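Local coordinates for immunomodulatory active chitinase (Trichuris suis, PDB 6G9C), which probably hydrolyses chitin as a family 18 glycosyl hydrolase and displays immunomodulatory properties in inflammatory lung disease, at residues A[57-62]-A[97-102]; A[371-376]-A[389-394]. All coordinates share one frame; numbering follows the deposited sequence.

Both contacts join loops of the family 18 barrel, and their centres lie about 15 Å apart on the same side of the chain's centre. Interaction 1 ties together two loops ahead of neighbouring barrel strands, at their N-terminal ends, away from the C-terminal ends where TIM-barrel active sites lie; interaction 2 follows strand 364-368 and joins its loop to the chain entering helix 392-398. They meet through Leu61, whose CG packs 3.6 Å from CG2 of Ile391. The 371-376 loop also reaches a 1,2-ethanediol, probably from the crystallisation liquor, held by Tyr372 and by Trp368 NE1. That tryptophan ends strand 364-368, where relatives carry one lining the sugar site, so interaction 2 probably lies nearer the cleft.

Interaction 1 (A[57-62]-A[97-102]); sequences YQANLC and KSSQPD
A polar, amide-centred contact joins Gln100 to Tyr57, Asn60 and Cys62, holding together the two loops that precede the adjacent parallel strands 64-72 and 104-110. With CG anti to the backbone N (chi1 -169°) and the chain extended beyond it, Gln100 pushes its amide across to the turn opposite. Glutamine suits the place because one end of its amide accepts while the other donates. OE1 takes two donors: the phenol of Tyr57 lies in the carbonyl plane, on a lone pair, with OH to OE1 2.7 Å, whereas Asn60 N comes from above that plane, 2.9 Å from Gln100 OE1. The planes of the tyrosine ring and the amide are 28° apart, and OE1 lies at the ring edge, near its plane. At the other end, Gln100 NE2 gives a hydrogen to Cys62 O at 2.7 Å, with an N-H...O angle of 154°, and another to Asp102 OD1 at 3.0 Å. These two bonds, with those at OE1, fix the rotation of the amide. Tyr57 is steadied in turn, since its OH accepts from Cys62 N at 3.0 Å while donating to Gln100 OE1.

Around this core the packing is small and close. Asn60 OD1 lies alongside the aliphatic CG of Gln100 at 3.5 Å, and a water donates to that same oxygen, with a weak second bond to Asp102 OD2. Ala59 suits the near approach of the backbones: its methyl CB lies 3.7 Å from Ser99 O. Cys62 is further secured by its disulfide to Cys37 of strand 34-40. Residues 58-61 form a type II beta turn, with Asn60, whose positive phi suits the third position, presenting its N-H to Gln100; a glutamine side chain thus holds the turn between loops that enter neighbouring strands of a TIM barrel.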
# COMPACT_ATOMS: atom_id res chain seq x y z
N TYR A 57 5.69 -9.82 -11.48
CA TYR A 57 6.26 -10.32 -10.24
C TYR A 57 5.34 -11.40 -9.66
O TYR A 57 4.13 -11.37 -9.85
CB TYR A 57 6.45 -9.18 -9.22
CG TYR A 57 6.94 -9.67 -7.87
CD1 TYR A 57 8.28 -10.02 -7.69
CD2 TYR A 57 6.07 -9.83 -6.79
CE1 TYR A 57 8.74 -10.49 -6.47
CE2 TYR A 57 6.52 -10.29 -5.56
CZ TYR A 57 7.85 -10.64 -5.42
OH TYR A 57 8.32 -11.12 -4.21
N GLN A 58 5.94 -12.37 -8.97
CA GLN A 58 5.20 -13.49 -8.41
C GLN A 58 5.32 -13.45 -6.89
O GLN A 58 6.44 -13.41 -6.36
CB GLN A 58 5.72 -14.82 -8.97
CG GLN A 58 5.13 -16.07 -8.31
CD GLN A 58 5.51 -17.33 -9.08
OE1 GLN A 58 5.07 -17.54 -10.21
NE2 GLN A 58 6.37 -18.15 -8.49
N ALA A 59 4.18 -13.48 -6.19
CA ALA A 59 4.17 -13.38 -4.74
C ALA A 59 5.13 -14.37 -4.09
O ALA A 59 5.21 -15.54 -4.50
CB ALA A 59 2.75 -13.59 -4.21
N ASN A 60 5.88 -13.89 -3.10
CA ASN A 60 6.80 -14.64 -2.24
C ASN A 60 8.10 -15.04 -2.93
O ASN A 60 8.90 -15.78 -2.34
CB ASN A 60 6.12 -15.88 -1.65
CG ASN A 60 5.00 -15.51 -0.72
OD1 ASN A 60 5.16 -14.66 0.15
ND2 ASN A 60 3.84 -16.12 -0.92
N LEU A 61 8.34 -14.59 -4.16
CA LEU A 61 9.63 -14.79 -4.80
C LEU A 61 10.76 -14.17 -3.97
O LEU A 61 11.80 -14.80 -3.73
CB LEU A 61 9.58 -14.17 -6.18
CG LEU A 61 10.26 -14.75 -7.40
CD1 LEU A 61 9.89 -16.20 -7.57
CD2 LEU A 61 9.81 -13.91 -8.59
N CYS A 62 10.56 -12.93 -3.52
CA CYS A 62 11.58 -12.13 -2.86
C CYS A 62 10.98 -11.56 -1.58
O CYS A 62 9.76 -11.37 -1.51
CB CYS A 62 12.05 -10.96 -3.73
SG CYS A 62 12.45 -11.54 -5.37
N LYS A 97 2.42 -5.61 -2.98
CA LYS A 97 2.24 -5.84 -1.56
C LYS A 97 0.87 -6.40 -1.23
O LYS A 97 0.69 -6.96 -0.15
CB LYS A 97 2.46 -4.53 -0.79
CG LYS A 97 3.88 -3.98 -0.92
CD LYS A 97 4.06 -2.76 -0.01
CE LYS A 97 5.51 -2.28 -0.01
NZ LYS A 97 5.70 -1.12 0.95
N SER A 98 -0.10 -6.24 -2.13
CA SER A 98 -1.45 -6.75 -1.90
C SER A 98 -1.46 -8.28 -1.82
O SER A 98 -2.18 -8.85 -1.00
CB SER A 98 -2.39 -6.27 -3.00
OG SER A 98 -2.47 -4.86 -2.98
N SER A 99 -0.69 -8.95 -2.67
CA SER A 99 -0.61 -10.40 -2.60
C SER A 99 0.56 -10.89 -1.76
O SER A 99 0.67 -12.10 -1.54
CB SER A 99 -0.54 -11.00 -4.01
OG SER A 99 0.18 -10.15 -4.88
N GLN A 100 1.40 -9.99 -1.26
CA GLN A 100 2.53 -10.37 -0.41
C GLN A 100 2.75 -9.26 0.61
O GLN A 100 3.58 -8.36 0.41
CB GLN A 100 3.80 -10.61 -1.24
CG GLN A 100 4.94 -11.25 -0.45
CD GLN A 100 6.28 -11.10 -1.13
OE1 GLN A 100 6.37 -11.15 -2.35
NE2 GLN A 100 7.33 -10.91 -0.34
N PRO A 101 2.03 -9.31 1.74
CA PRO A 101 2.05 -8.18 2.68
C PRO A 101 3.42 -7.87 3.27
O PRO A 101 3.68 -6.71 3.61
CB PRO A 101 1.05 -8.62 3.77
CG PRO A 101 0.21 -9.67 3.12
CD PRO A 101 1.08 -10.36 2.13
N ASP A 102 4.32 -8.85 3.38
CA ASP A 102 5.64 -8.61 3.96
C ASP A 102 6.64 -8.04 2.96
O ASP A 102 7.78 -7.76 3.35
CB ASP A 102 6.20 -9.90 4.56
CG ASP A 102 6.73 -10.87 3.49
OD1 ASP A 102 6.17 -10.90 2.38
OD2 ASP A 102 7.69 -11.61 3.77
O HOH W 1 7.79 -14.01 1.35

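Interaction 2 (A[371-376]-A[389-394]). With EDO (1,2-ethanediol), chain C.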
# COMPACT_ATOMS: atom_id res chain seq x y z
N ASP A 371 13.99 -9.72 -14.54
CA ASP A 371 13.54 -9.73 -15.92
C ASP A 371 14.44 -10.56 -16.83
O ASP A 371 14.15 -10.66 -18.03
CB ASP A 371 13.45 -8.30 -16.47
CG ASP A 371 14.70 -7.48 -16.15
OD1 ASP A 371 15.69 -7.60 -16.91
OD2 ASP A 371 14.67 -6.74 -15.15
N TYR A 372 15.50 -11.17 -16.30
CA TYR A 372 16.32 -12.07 -17.12
C TYR A 372 15.95 -13.54 -16.96
O TYR A 372 16.36 -14.36 -17.78
CB TYR A 372 17.79 -11.90 -16.77
CG TYR A 372 18.41 -10.57 -17.12
CD1 TYR A 372 17.99 -9.84 -18.23
CD2 TYR A 372 19.44 -10.06 -16.34
CE1 TYR A 372 18.61 -8.61 -18.54
CE2 TYR A 372 20.04 -8.86 -16.63
CZ TYR A 372 19.63 -8.14 -17.73
OH TYR A 372 20.27 -6.94 -17.99
N ASP A 373 15.20 -13.88 -15.91
CA ASP A 373 14.70 -15.23 -15.73
C ASP A 373 13.60 -15.51 -16.75
O ASP A 373 13.08 -14.60 -17.41
CB ASP A 373 14.17 -15.38 -14.30
CG ASP A 373 14.12 -16.82 -13.80
OD1 ASP A 373 14.37 -17.79 -14.55
OD2 ASP A 373 13.81 -16.96 -12.60
N ASP A 374 13.23 -16.78 -16.87
CA ASP A 374 12.06 -17.16 -17.68
C ASP A 374 10.80 -16.81 -16.88
O ASP A 374 10.14 -17.67 -16.30
CB ASP A 374 12.13 -18.64 -18.04
CG ASP A 374 11.18 -19.04 -19.18
OD1 ASP A 374 10.76 -18.18 -19.99
OD2 ASP A 374 10.85 -20.25 -19.27
N PHE A 375 10.50 -15.51 -16.81
CA PHE A 375 9.46 -15.05 -15.89
C PHE A 375 8.05 -15.36 -16.37
O PHE A 375 7.12 -15.38 -15.55
CB PHE A 375 9.60 -13.55 -15.59
CG PHE A 375 9.55 -12.68 -16.81
CD1 PHE A 375 10.71 -12.38 -17.51
CD2 PHE A 375 8.34 -12.14 -17.24
CE1 PHE A 375 10.67 -11.57 -18.63
CE2 PHE A 375 8.29 -11.33 -18.36
CZ PHE A 375 9.47 -11.04 -19.06
N LEU A 376 7.85 -15.61 -17.67
CA LEU A 376 6.56 -16.10 -18.14
C LEU A 376 6.50 -17.61 -18.23
O LEU A 376 5.42 -18.16 -18.49
CB LEU A 376 6.22 -15.52 -19.52
CG LEU A 376 6.17 -14.00 -19.71
CD1 LEU A 376 5.75 -13.68 -21.14
CD2 LEU A 376 5.24 -13.32 -18.69
N PRO A 389 12.09 -20.24 -13.16
CA PRO A 389 12.81 -21.46 -12.76
C PRO A 389 14.07 -21.17 -11.96
O PRO A 389 14.45 -21.96 -11.09
CB PRO A 389 13.13 -22.14 -14.11
CG PRO A 389 13.16 -21.00 -15.09
CD PRO A 389 12.09 -20.05 -14.62
N LEU A 390 14.73 -20.04 -12.23
CA LEU A 390 15.93 -19.69 -11.48
C LEU A 390 15.59 -19.04 -10.14
O LEU A 390 16.04 -19.50 -9.09
CB LEU A 390 16.82 -18.74 -12.30
CG LEU A 390 17.29 -19.23 -13.67
CD1 LEU A 390 18.41 -18.35 -14.19
CD2 LEU A 390 17.74 -20.67 -13.57
N ILE A 391 14.79 -17.97 -10.17
CA ILE A 391 14.62 -17.16 -8.96
C ILE A 391 13.80 -17.90 -7.90
O ILE A 391 14.03 -17.71 -6.70
CB ILE A 391 14.02 -15.80 -9.35
CG1 ILE A 391 15.00 -15.08 -10.29
CG2 ILE A 391 13.79 -14.91 -8.12
CD1 ILE A 391 14.46 -13.81 -10.88
N SER A 392 12.87 -18.79 -8.31
CA SER A 392 12.11 -19.60 -7.36
C SER A 392 13.00 -20.38 -6.41
O SER A 392 12.54 -20.76 -5.32
CB SER A 392 11.20 -20.62 -8.08
OG SER A 392 10.30 -19.98 -8.95
N LEU A 393 14.24 -20.67 -6.80
CA LEU A 393 15.11 -21.50 -5.98
C LEU A 393 15.45 -20.84 -4.65
O LEU A 393 15.81 -21.55 -3.70
CB LEU A 393 16.40 -21.83 -6.74
CG LEU A 393 16.19 -22.78 -7.94
CD1 LEU A 393 17.43 -22.89 -8.79
CD2 LEU A 393 15.75 -24.14 -7.45
N MET A 394 15.40 -19.51 -4.57
CA MET A 394 15.67 -18.84 -3.30
C MET A 394 14.63 -19.22 -2.25
O MET A 394 14.97 -19.75 -1.19
CB MET A 394 15.72 -17.32 -3.50
CG MET A 394 16.92 -16.82 -4.28
SD MET A 394 17.20 -15.04 -4.04
CE MET A 394 15.69 -14.36 -4.70
C1 EDO C . 23.67 -7.25 -16.89
O1 EDO C . 22.53 -6.44 -16.61
C2 EDO C . 23.84 -7.21 -18.40
O2 EDO C . 24.14 -5.88 -18.86
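The carboxylate of Asp373 is a flat group turned to the backbone of Leu390 and Ile391: Leu390 N is met on the syn lone pair of OD1, Ile391 N lies on the syn side of OD2 but 33° out of the plane, and Asp374 N approaches OD1 from above the plane. The second flat group, the ring of Tyr372, has Asp371 OD1 above one face, offset toward the rim, and ethanediol O1 in plane at its edge, hydrogen-bonded to Tyr372 OH. In the TIM barrel this contact joins the loop after strand 364-368 to the chain running into helix 392-398.

An aspartate suits position 373 because its two oxygens can hold successive N-H groups where the chain turns helical. Ile391 N to Asp373 OD2 is 2.8 Å and nearly straight, at 164°; Leu390 N to Asp373 OD1 is longer, 3.3 Å, though also well aligned. These N-H groups at the start of the helical segment would probably stabilise the negative charge. Asp373 puts its carboxylate in place by setting CG anti to the backbone N (chi1 -157°), and the N-H of the next residue, Asp374, gives OD1 a second donor besides Leu390 N, which helps fix the rotation of the carboxylate. Asp374 is the centre of an inverse gamma turn, and its CB meets CD of Pro389 at 3.7 Å; its carboxylate bonds Cys380 N and Phe379 N.

Proline suits 389 because its ring holds phi at a helical value as the chain turns toward the helix, and its CD lies against Asp373 OD1 and Asp374 CB. Tyr311 of helix 311-319 packs on Asp373, Pro389 and Leu390. Carbon atoms of Leu390 and Ile391 also touch the carboxylate: Leu390 CG lies 3.4 Å from Asp373 OD1, and Ile391 CG1 approaches Asp373 OD2 to 3.2 Å.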